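Local coordinates for protein lysin (Bacillus phage PBC5, PDB 6ILU) that probably anchors the phage endolysin to the cell wall of its Bacillus host through a cell-wall-binding region built from SH3b folds, at residues G91-S99 / Y121-K131; V6-V14 / Y112-G120. All coordinates share one frame; numbering follows the deposited sequence.

Interaction 1. Residues G91-S99 / Y121-K131; sequences GVNFYDGPS and YVDIGGNRWIK. With SO4 (sulfate ion), chain C; EDO (1,2-ethanediol), chain H; EDO (1,2-ethanediol), chain L; EDO (1,2-ethanediol), chain I.
Tyr121 lays one face of its phenol ring against the backbone where Pro98 passes into Ser99: Pro98 CA stands 4.0 Å from the ring centroid, while Tyr95 CD2 meets the ring at its edge. Further along, Asn127 gives its amide ND2 to Asp96 O (3.1 Å) and offers OD1 to Trp129 NE1, the bond lying in the indole plane, so one amide ties the turn at 96-97 to the indole. Arg128 runs its CB-CG-CD chain over a face of Phe94, with CD 3.8 Å from the ring centroid; the bend at chi3 (-63°) carries NE back to Gly125 O. Trp129 is sandwiched: Gly97 CA and Pro98 CD cover one face, Asp123 CB the other. Its backbone exchanges two hydrogen bonds with Tyr95, from Tyr95 N to Trp129 O (2.7 Å) and from Trp129 N to Tyr95 O (2.9 Å). Ile130 packs CG2 on Val92 CG1 at 3.5 Å. Lys131, its chain stretched out, brings NZ to a sulfate that Tyr95 OH and Asn93 ND2 also bind. A single antiparallel bridge flanked by aromatic side chains thus joins strand 92-95 to the hairpin 121-131, consistent with the small, strongly curled barrel of an SH3b domain.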
loop_
_atom_site.group_PDB
_atom_site.type_symbol
_atom_site.label_atom_id
_atom_site.label_comp_id
_atom_site.label_asym_id
_atom_site.label_seq_id
_atom_site.Cartn_x
_atom_site.Cartn_y
_atom_site.Cartn_z
ATOM N N GLY A 91 -6.993 3.095 22.729
ATOM C CA GLY A 91 -7.581 3.536 21.474
ATOM C C GLY A 91 -6.642 4.327 20.566
ATOM O O GLY A 91 -5.862 5.162 21.035
ATOM N N VAL A 92 -6.743 4.075 19.255
ATOM C CA VAL A 92 -5.962 4.838 18.288
ATOM C C VAL A 92 -6.946 5.426 17.273
ATOM O O VAL A 92 -7.717 4.676 16.658
ATOM C CB VAL A 92 -4.919 3.960 17.568
ATOM C CG1 VAL A 92 -4.190 4.767 16.462
ATOM C CG2 VAL A 92 -3.910 3.390 18.614
ATOM N N ASN A 93 -6.920 6.753 17.133
ATOM C CA ASN A 93 -7.888 7.420 16.268
ATOM C C ASN A 93 -7.584 7.215 14.791
ATOM O O ASN A 93 -6.422 7.177 14.395
ATOM C CB ASN A 93 -7.869 8.909 16.529
ATOM C CG ASN A 93 -8.379 9.262 17.931
ATOM O OD1 ASN A 93 -9.277 8.600 18.445
ATOM N ND2 ASN A 93 -7.822 10.303 18.506
ATOM N N PHE A 94 -8.631 7.193 13.975
ATOM C CA PHE A 94 -8.429 7.256 12.530
ATOM C C PHE A 94 -9.344 8.304 11.913
ATOM O O PHE A 94 -10.433 8.677 12.484
ATOM C CB PHE A 94 -8.611 5.850 11.821
ATOM C CG PHE A 94 -9.965 5.198 11.974
ATOM C CD1 PHE A 94 -11.019 5.544 11.158
ATOM C CD2 PHE A 94 -10.162 4.206 12.948
ATOM C CE1 PHE A 94 -12.259 4.946 11.299
ATOM C CE2 PHE A 94 -11.393 3.581 13.104
ATOM C CZ PHE A 94 -12.452 3.948 12.268
ATOM N N TYR A 95 -8.915 8.733 10.712
ATOM C CA TYR A 95 -9.475 9.915 10.045
ATOM C C TYR A 95 -9.883 9.573 8.624
ATOM O O TYR A 95 -9.486 8.521 8.090
ATOM C CB TYR A 95 -8.446 11.072 10.028
ATOM C CG TYR A 95 -8.060 11.465 11.444
ATOM C CD1 TYR A 95 -8.716 12.503 12.096
ATOM C CD2 TYR A 95 -7.068 10.766 12.128
ATOM C CE1 TYR A 95 -8.371 12.850 13.435
ATOM C CE2 TYR A 95 -6.712 11.119 13.470
ATOM C CZ TYR A 95 -7.389 12.136 14.079
ATOM O OH TYR A 95 -7.057 12.475 15.373
ATOM N N ASP A 96 -10.654 10.446 7.994
ATOM C CA ASP A 96 -11.066 10.136 6.593
ATOM C C ASP A 96 -10.063 10.542 5.498
ATOM O O ASP A 96 -10.342 10.419 4.281
ATOM C CB ASP A 96 -12.450 10.735 6.330
ATOM C CG ASP A 96 -12.460 12.251 6.164
ATOM O OD1 ASP A 96 -11.444 12.927 6.373
ATOM O OD2 ASP A 96 -13.542 12.781 5.820
ATOM N N GLY A 97 -8.897 10.968 5.917
ATOM C CA GLY A 97 -7.777 11.200 5.010
ATOM C C GLY A 97 -6.661 11.725 5.865
ATOM O O GLY A 97 -6.843 11.989 7.046
ATOM N N PRO A 98 -5.490 11.932 5.267
ATOM C CA PRO A 98 -4.405 12.618 5.966
ATOM C C PRO A 98 -4.879 13.976 6.501
ATOM O O PRO A 98 -5.399 14.793 5.723
ATOM C CB PRO A 98 -3.343 12.820 4.873
ATOM C CG PRO A 98 -3.723 11.901 3.802
ATOM C CD PRO A 98 -5.195 11.678 3.846
ATOM N N SER A 99 -4.716 14.208 7.800
ATOM C CA SER A 99 -5.149 15.454 8.456
ATOM C C SER A 99 -6.639 15.700 8.229
ATOM O O SER A 99 -7.094 16.834 8.140
ATOM C CB SER A 99 -4.337 16.663 7.965
ATOM O OG SER A 99 -2.958 16.474 8.247
ATOM N N TYR A 121 0.477 9.962 7.518
ATOM C CA TYR A 121 -0.656 9.105 7.883
ATOM C C TYR A 121 -0.622 7.866 7.024
ATOM O O TYR A 121 -0.228 7.942 5.858
ATOM C CB TYR A 121 -2.004 9.790 7.609
ATOM C CG TYR A 121 -2.324 10.918 8.589
ATOM C CD1 TYR A 121 -3.366 10.765 9.486
ATOM C CD2 TYR A 121 -1.637 12.125 8.537
ATOM C CE1 TYR A 121 -3.667 11.799 10.387
ATOM C CE2 TYR A 121 -1.924 13.146 9.462
ATOM C CZ TYR A 121 -2.956 12.956 10.351
ATOM O OH TYR A 121 -3.311 13.934 11.244
ATOM N N VAL A 122 -1.122 6.769 7.580
ATOM C CA VAL A 122 -1.228 5.510 6.828
ATOM C C VAL A 122 -2.669 5.035 6.802
ATOM O O VAL A 122 -3.400 5.139 7.795
ATOM C CB VAL A 122 -0.270 4.438 7.434
ATOM C CG1 VAL A 122 -0.532 4.149 8.978
ATOM C CG2 VAL A 122 -0.328 3.114 6.620
ATOM N N ASP A 123 -3.103 4.600 5.614
ATOM C CA ASP A 123 -4.431 4.056 5.417
ATOM C C ASP A 123 -4.368 2.579 5.749
ATOM O O ASP A 123 -3.633 1.827 5.087
ATOM C CB ASP A 123 -4.881 4.319 3.946
ATOM C CG ASP A 123 -6.294 3.861 3.647
ATOM O OD1 ASP A 123 -6.994 3.359 4.552
ATOM O OD2 ASP A 123 -6.696 3.976 2.462
ATOM N N ILE A 124 -5.145 2.136 6.740
ATOM C CA ILE A 124 -5.166 0.718 7.078
ATOM C C ILE A 124 -6.267 -0.062 6.344
ATOM O O ILE A 124 -6.542 -1.226 6.659
ATOM C CB ILE A 124 -5.353 0.501 8.610
ATOM C CG1 ILE A 124 -6.608 1.250 9.095
ATOM C CG2 ILE A 124 -4.097 0.975 9.304
ATOM C CD1 ILE A 124 -7.130 0.791 10.539
ATOM N N GLY A 125 -6.883 0.584 5.358
ATOM C CA GLY A 125 -7.916 -0.032 4.546
ATOM C C GLY A 125 -9.280 0.461 4.955
ATOM O O GLY A 125 -9.500 0.795 6.128
ATOM N N GLY A 126 -10.180 0.564 3.994
ATOM C CA GLY A 126 -11.495 1.094 4.288
ATOM C C GLY A 126 -11.493 2.596 4.476
ATOM O O GLY A 126 -12.380 3.124 5.132
ATOM N N ASN A 127 -10.474 3.272 3.925
ATOM C CA ASN A 127 -10.337 4.726 4.032
ATOM C C ASN A 127 -10.250 5.182 5.501
ATOM O O ASN A 127 -11.037 6.019 5.968
ATOM C CB ASN A 127 -11.481 5.491 3.396
ATOM C CG ASN A 127 -11.133 6.987 3.240
ATOM O OD1 ASN A 127 -10.057 7.313 2.694
ATOM N ND2 ASN A 127 -12.038 7.901 3.699
ATOM N N ARG A 128 -9.341 4.555 6.209
ATOM C CA ARG A 128 -9.110 4.817 7.635
ATOM C C ARG A 128 -7.663 5.181 7.837
ATOM O O ARG A 128 -6.775 4.322 7.691
ATOM C CB ARG A 128 -9.477 3.585 8.471
ATOM C CG ARG A 128 -10.965 3.271 8.368
ATOM C CD ARG A 128 -11.288 2.033 9.255
ATOM N NE ARG A 128 -10.562 0.862 8.729
ATOM C CZ ARG A 128 -10.399 -0.296 9.391
ATOM N NH1 ARG A 128 -10.911 -0.444 10.615
ATOM N NH2 ARG A 128 -9.699 -1.290 8.816
ATOM N N TRP A 129 -7.445 6.463 8.113
ATOM C CA TRP A 129 -6.070 7.022 8.115
ATOM C C TRP A 129 -5.631 7.289 9.550
ATOM O O TRP A 129 -6.314 8.018 10.293
ATOM C CB TRP A 129 -6.014 8.302 7.311
ATOM C CG TRP A 129 -6.318 8.055 5.869
ATOM C CD1 TRP A 129 -7.573 7.903 5.287
ATOM C CD2 TRP A 129 -5.365 7.981 4.801
ATOM N NE1 TRP A 129 -7.433 7.710 3.919
ATOM C CE2 TRP A 129 -6.092 7.785 3.601
ATOM C CE3 TRP A 129 -3.960 8.065 4.747
ATOM C CZ2 TRP A 129 -5.459 7.666 2.355
ATOM C CZ3 TRP A 129 -3.325 7.938 3.493
ATOM C CH2 TRP A 129 -4.086 7.749 2.322
ATOM N N ILE A 130 -4.491 6.716 9.919
ATOM C CA ILE A 130 -3.899 6.858 11.282
ATOM C C ILE A 130 -2.567 7.586 11.220
ATOM O O ILE A 130 -1.763 7.357 10.316
ATOM C CB ILE A 130 -3.697 5.444 11.899
ATOM C CG1 ILE A 130 -5.069 4.761 12.034
ATOM C CG2 ILE A 130 -2.899 5.501 13.258
ATOM C CD1 ILE A 130 -5.065 3.308 12.632
ATOM N N LYS A 131 -2.296 8.433 12.196
ATOM C CA LYS A 131 -1.000 9.094 12.247
ATOM C C LYS A 131 0.094 8.056 12.422
ATOM O O LYS A 131 -0.016 7.172 13.303
ATOM C CB LYS A 131 -0.927 10.063 13.425
ATOM C CG LYS A 131 -1.786 11.296 13.257
ATOM C CD LYS A 131 -1.685 12.213 14.469
ATOM C CE LYS A 131 -2.772 13.282 14.460
ATOM N NZ LYS A 131 -2.718 14.032 15.747
HETATM S S SO4 C . -4.438 11.657 17.283
HETATM O O1 SO4 C . -4.925 12.915 16.743
HETATM O O2 SO4 C . -4.482 10.568 16.316
HETATM O O3 SO4 C . -3.049 11.946 17.692
HETATM O O4 SO4 C . -5.253 11.304 18.431
HETATM C C1 EDO H . -8.228 1.755 0.626
HETATM O O1 EDO H . -8.682 2.417 1.812
HETATM C C2 EDO H . -9.271 0.765 0.114
HETATM O O2 EDO H . -9.910 0.062 1.184
HETATM C C1 EDO L . -9.573 14.176 2.949
HETATM O O1 EDO L . -8.276 13.746 2.558
HETATM C C2 EDO L . -9.506 14.667 4.392
HETATM O O2 EDO L . -10.819 15.034 4.869
HETATM C C1 EDO I . -10.881 -4.016 12.371
HETATM O O1 EDO I . -10.560 -2.635 12.679
HETATM C C2 EDO I . -11.525 -4.182 11.003
HETATM O O2 EDO I . -10.628 -3.942 9.886
HETATM O O HOH W 1 -4.112 8.786 14.524
HETATM O O HOH W 2 -1.987 16.742 11.251
#

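Interaction 2. Residues V6-V14 / Y112-G120; sequences VSEPEGIGV and YNAHNRVGG. With SO4 (sulfate ion), chain G; EDO (1,2-ethanediol), chain J; EDO (1,2-ethanediol), chain I; SO4 (sulfate ion), chain D.
Arg117 reaches across to the carbonyls of Glu8 and Gly11 and grips both with its guanidinium end. Arg117 NH1 and NH2 close on a single atom, Glu8 O, at 2.8 Å and 3.0 Å; the NH2 bond follows the carbonyl direction closely, whereas NH1 comes from above the carbonyl plane. Arg117 NH1 also donates to Gly11 O at 2.9 Å, here in the carbonyl plane and nearly straight (167° at the hydrogen). All three bonds lie close to the guanidinium plane, which fixes the rotation of the group, and two of the backbone oxygens of the 8-11 turn are thereby held by one cation. In Arg117 the bend at chi3 (79°) turns the guanidinium toward that turn, beyond the point where its CG lies 3.7 Å from Ile12 CG2, the two side chains running antiparallel alongside one another.

Ile12 fills the other half of the contact. Ile12 CB sits 3.8 Å from Ala114 CB, its CG2 leans on Asn116 CA, and its CD1 ends 3.5 Å from His115 O. This pairing brings the N-terminal arm, just before it enters strand 13-17, against the link between strands 112-113 and 116-118. In this helix-free, beta-rich protein of SH3b type, the arm packs on a part of the chain about a hundred residues later, close to the centre of the molecule.

A second shell orients these groups. His115 ND1 donates to Asn113 O at 2.8 Å, a bond that spans Ala114. Glu132 forms a salt bridge with Arg117 NE, so the guanidinium is held from the side of its chain as well as at its end. His115 O accepts from Trp53 NE1, and Asn116 OD1 from the backbone N of Gly51. Beyond Ile12 lie Val48 and Trp79, while Ala114 rests on Val82 and Val122.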
loop_
_atom_site.group_PDB
_atom_site.type_symbol
_atom_site.label_atom_id
_atom_site.label_comp_id
_atom_site.label_asym_id
_atom_site.label_seq_id
_atom_site.Cartn_x
_atom_site.Cartn_y
_atom_site.Cartn_z
ATOM N N VAL A 6 11.511 -0.587 14.258
ATOM C CA VAL A 6 11.717 0.617 13.454
ATOM C C VAL A 6 10.882 0.463 12.173
ATOM O O VAL A 6 10.837 -0.603 11.538
ATOM C CB VAL A 6 13.220 0.868 13.121
ATOM C CG1 VAL A 6 13.401 2.160 12.354
ATOM C CG2 VAL A 6 14.041 0.949 14.381
ATOM N N SER A 7 10.191 1.528 11.811
ATOM C CA SER A 7 9.273 1.456 10.684
ATOM C C SER A 7 10.004 1.623 9.363
ATOM O O SER A 7 11.056 2.279 9.285
ATOM C CB SER A 7 8.150 2.513 10.789
ATOM O OG SER A 7 7.277 2.232 11.881
ATOM N N GLU A 8 9.459 0.999 8.330
ATOM C CA GLU A 8 9.931 1.243 6.963
ATOM C C GLU A 8 9.706 2.712 6.626
ATOM O O GLU A 8 8.584 3.205 6.676
ATOM C CB GLU A 8 9.191 0.347 5.958
ATOM C CG GLU A 8 9.456 -1.148 6.119
ATOM C CD GLU A 8 10.867 -1.528 5.693
ATOM O OE1 GLU A 8 11.518 -0.722 4.985
ATOM O OE2 GLU A 8 11.318 -2.637 6.064
ATOM N N PRO A 9 10.768 3.431 6.250
ATOM C CA PRO A 9 10.572 4.863 6.036
ATOM C C PRO A 9 9.792 5.215 4.773
ATOM O O PRO A 9 9.291 6.342 4.680
ATOM C CB PRO A 9 12.004 5.399 5.952
ATOM C CG PRO A 9 12.826 4.243 5.574
ATOM C CD PRO A 9 12.181 3.041 6.192
ATOM N N GLU A 10 9.687 4.304 3.800
ATOM C CA GLU A 10 8.932 4.624 2.592
ATOM C C GLU A 10 8.221 3.356 2.162
ATOM O O GLU A 10 8.652 2.264 2.542
ATOM C CB GLU A 10 9.810 5.113 1.450
ATOM C CG GLU A 10 10.885 4.119 1.039
ATOM C CD GLU A 10 11.774 4.617 -0.129
ATOM O OE1 GLU A 10 11.597 5.779 -0.591
ATOM O OE2 GLU A 10 12.637 3.819 -0.583
ATOM N N GLY A 11 7.167 3.503 1.375
ATOM C CA GLY A 11 6.529 2.322 0.779
ATOM C C GLY A 11 5.413 1.713 1.589
ATOM O O GLY A 11 5.275 1.979 2.789
ATOM N N ILE A 12 4.660 0.820 0.937
ATOM C CA ILE A 12 3.570 0.114 1.608
ATOM C C ILE A 12 3.647 -1.395 1.403
ATOM O O ILE A 12 2.781 -2.128 1.887
ATOM C CB ILE A 12 2.202 0.620 1.150
ATOM C CG1 ILE A 12 2.059 0.513 -0.385
ATOM C CG2 ILE A 12 1.973 2.103 1.606
ATOM C CD1 ILE A 12 0.590 0.738 -0.879
ATOM N N GLY A 13 4.656 -1.892 0.677
ATOM C CA GLY A 13 4.759 -3.344 0.502
ATOM C C GLY A 13 5.852 -3.662 -0.516
ATOM O O GLY A 13 6.527 -2.738 -1.000
ATOM N N VAL A 14 6.017 -4.933 -0.831
ATOM C CA VAL A 14 6.996 -5.399 -1.817
ATOM C C VAL A 14 6.308 -6.397 -2.769
ATOM O O VAL A 14 5.691 -7.378 -2.320
ATOM C CB VAL A 14 8.218 -6.068 -1.117
ATOM C CG1 VAL A 14 9.189 -6.603 -2.151
ATOM C CG2 VAL A 14 8.926 -5.081 -0.170
ATOM N N TYR A 112 -2.969 -4.669 10.416
ATOM C CA TYR A 112 -3.526 -4.237 9.135
ATOM C C TYR A 112 -2.498 -4.233 8.031
ATOM O O TYR A 112 -1.298 -4.197 8.296
ATOM C CB TYR A 112 -4.123 -2.831 9.243
ATOM C CG TYR A 112 -5.122 -2.723 10.370
ATOM C CD1 TYR A 112 -4.718 -2.313 11.647
ATOM C CD2 TYR A 112 -6.449 -3.044 10.153
ATOM C CE1 TYR A 112 -5.657 -2.245 12.694
ATOM C CE2 TYR A 112 -7.401 -2.990 11.194
ATOM C CZ TYR A 112 -6.971 -2.570 12.455
ATOM O OH TYR A 112 -7.873 -2.518 13.483
ATOM N N ASN A 113 -2.964 -4.289 6.780
ATOM C CA ASN A 113 -2.060 -4.006 5.661
ATOM C C ASN A 113 -2.044 -2.529 5.342
ATOM O O ASN A 113 -3.102 -1.878 5.345
ATOM C CB ASN A 113 -2.481 -4.785 4.401
ATOM C CG ASN A 113 -2.252 -6.259 4.519
ATOM O OD1 ASN A 113 -1.404 -6.720 5.265
ATOM N ND2 ASN A 113 -3.014 -7.020 3.758
ATOM N N ALA A 114 -0.846 -1.977 5.086
ATOM C CA ALA A 114 -0.700 -0.580 4.641
ATOM C C ALA A 114 -1.306 -0.438 3.241
ATOM O O ALA A 114 -0.819 -1.102 2.328
ATOM C CB ALA A 114 0.775 -0.218 4.595
ATOM N N HIS A 115 -2.345 0.393 3.081
ATOM C CA HIS A 115 -2.987 0.595 1.780
ATOM C C HIS A 115 -2.498 1.842 1.033
ATOM O O HIS A 115 -2.636 1.912 -0.200
ATOM C CB HIS A 115 -4.509 0.694 1.926
ATOM C CG HIS A 115 -5.168 -0.634 2.144
ATOM N ND1 HIS A 115 -4.954 -1.388 3.282
ATOM C CD2 HIS A 115 -6.064 -1.318 1.395
ATOM C CE1 HIS A 115 -5.683 -2.495 3.215
ATOM N NE2 HIS A 115 -6.353 -2.490 2.073
ATOM N N ASN A 116 -1.914 2.797 1.786
ATOM C CA ASN A 116 -1.337 4.008 1.198
ATOM C C ASN A 116 -0.714 4.765 2.349
ATOM O O ASN A 116 -1.091 4.547 3.499
ATOM C CB ASN A 116 -2.404 4.877 0.447
ATOM C CG ASN A 116 -2.498 4.530 -1.025
ATOM O OD1 ASN A 116 -1.468 4.430 -1.687
ATOM N ND2 ASN A 116 -3.719 4.455 -1.581
ATOM N N ARG A 117 0.229 5.647 2.050
ATOM C CA ARG A 117 0.857 6.487 3.076
ATOM C C ARG A 117 1.058 7.860 2.486
ATOM O O ARG A 117 1.721 8.019 1.421
ATOM C CB ARG A 117 2.236 5.951 3.518
ATOM C CG ARG A 117 2.228 4.693 4.299
ATOM C CD ARG A 117 3.663 4.201 4.366
ATOM N NE ARG A 117 4.470 4.912 5.367
ATOM C CZ ARG A 117 5.696 4.523 5.699
ATOM N NH1 ARG A 117 6.294 3.476 5.090
ATOM N NH2 ARG A 117 6.345 5.181 6.659
ATOM N N VAL A 118 0.514 8.872 3.171
ATOM C CA VAL A 118 0.513 10.262 2.702
ATOM C C VAL A 118 0.640 11.195 3.890
ATOM O O VAL A 118 -0.146 11.070 4.840
ATOM C CB VAL A 118 -0.821 10.641 1.962
ATOM C CG1 VAL A 118 -0.773 12.044 1.485
ATOM C CG2 VAL A 118 -1.091 9.660 0.822
ATOM N N GLY A 119 1.580 12.139 3.843
ATOM C CA GLY A 119 1.556 13.222 4.822
ATOM C C GLY A 119 1.650 12.813 6.275
ATOM O O GLY A 119 1.135 13.535 7.145
ATOM N N GLY A 120 2.343 11.710 6.542
ATOM C CA GLY A 120 2.499 11.245 7.915
ATOM C C GLY A 120 1.342 10.410 8.426
ATOM O O GLY A 120 1.222 10.191 9.658
HETATM S S SO4 G . 9.200 3.439 14.639
HETATM O O1 SO4 G . 7.939 2.896 14.133
HETATM O O2 SO4 G . 10.074 3.864 13.537
HETATM O O3 SO4 G . 9.871 2.409 15.432
HETATM O O4 SO4 G . 8.906 4.590 15.489
HETATM C C1 EDO J . 5.606 6.731 1.476
HETATM O O1 EDO J . 6.843 6.265 0.915
HETATM C C2 EDO J . 4.564 6.433 0.409
HETATM O O2 EDO J . 4.610 5.019 0.185
HETATM C C1 EDO I . -10.881 -4.016 12.371
HETATM O O1 EDO I . -10.560 -2.635 12.679
HETATM C C2 EDO I . -11.525 -4.182 11.003
HETATM O O2 EDO I . -10.628 -3.942 9.886
HETATM S S SO4 D . -2.241 -10.665 3.002
HETATM O O1 SO4 D . -2.033 -10.277 1.604
HETATM O O2 SO4 D . -2.879 -11.976 3.048
HETATM O O3 SO4 D . -3.084 -9.693 3.685
HETATM O O4 SO4 D . -0.967 -10.755 3.706
#

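From the N terminus, residues 6-14 come first, and 112-120 returns to them after 97 residues, closing interaction 2. Interaction 1 opens within that span at 91-99 and closes beyond it at 121-131, across only 21 residues; the two loops therefore cross. They join where strands 116-118 and 121-123 follow one another as neighbours in a three-stranded sheet: His115 N and Asp123 O, and Asn116 O and Asp123 N, are probably hydrogen-bonded. Interaction 1 joins strand 92-95, which belongs to a separate two-stranded sheet, to the 129-131 edge by one bridge, whereas interaction 2 ties the 116-118 edge to the N-terminal arm leading into strand 13-17.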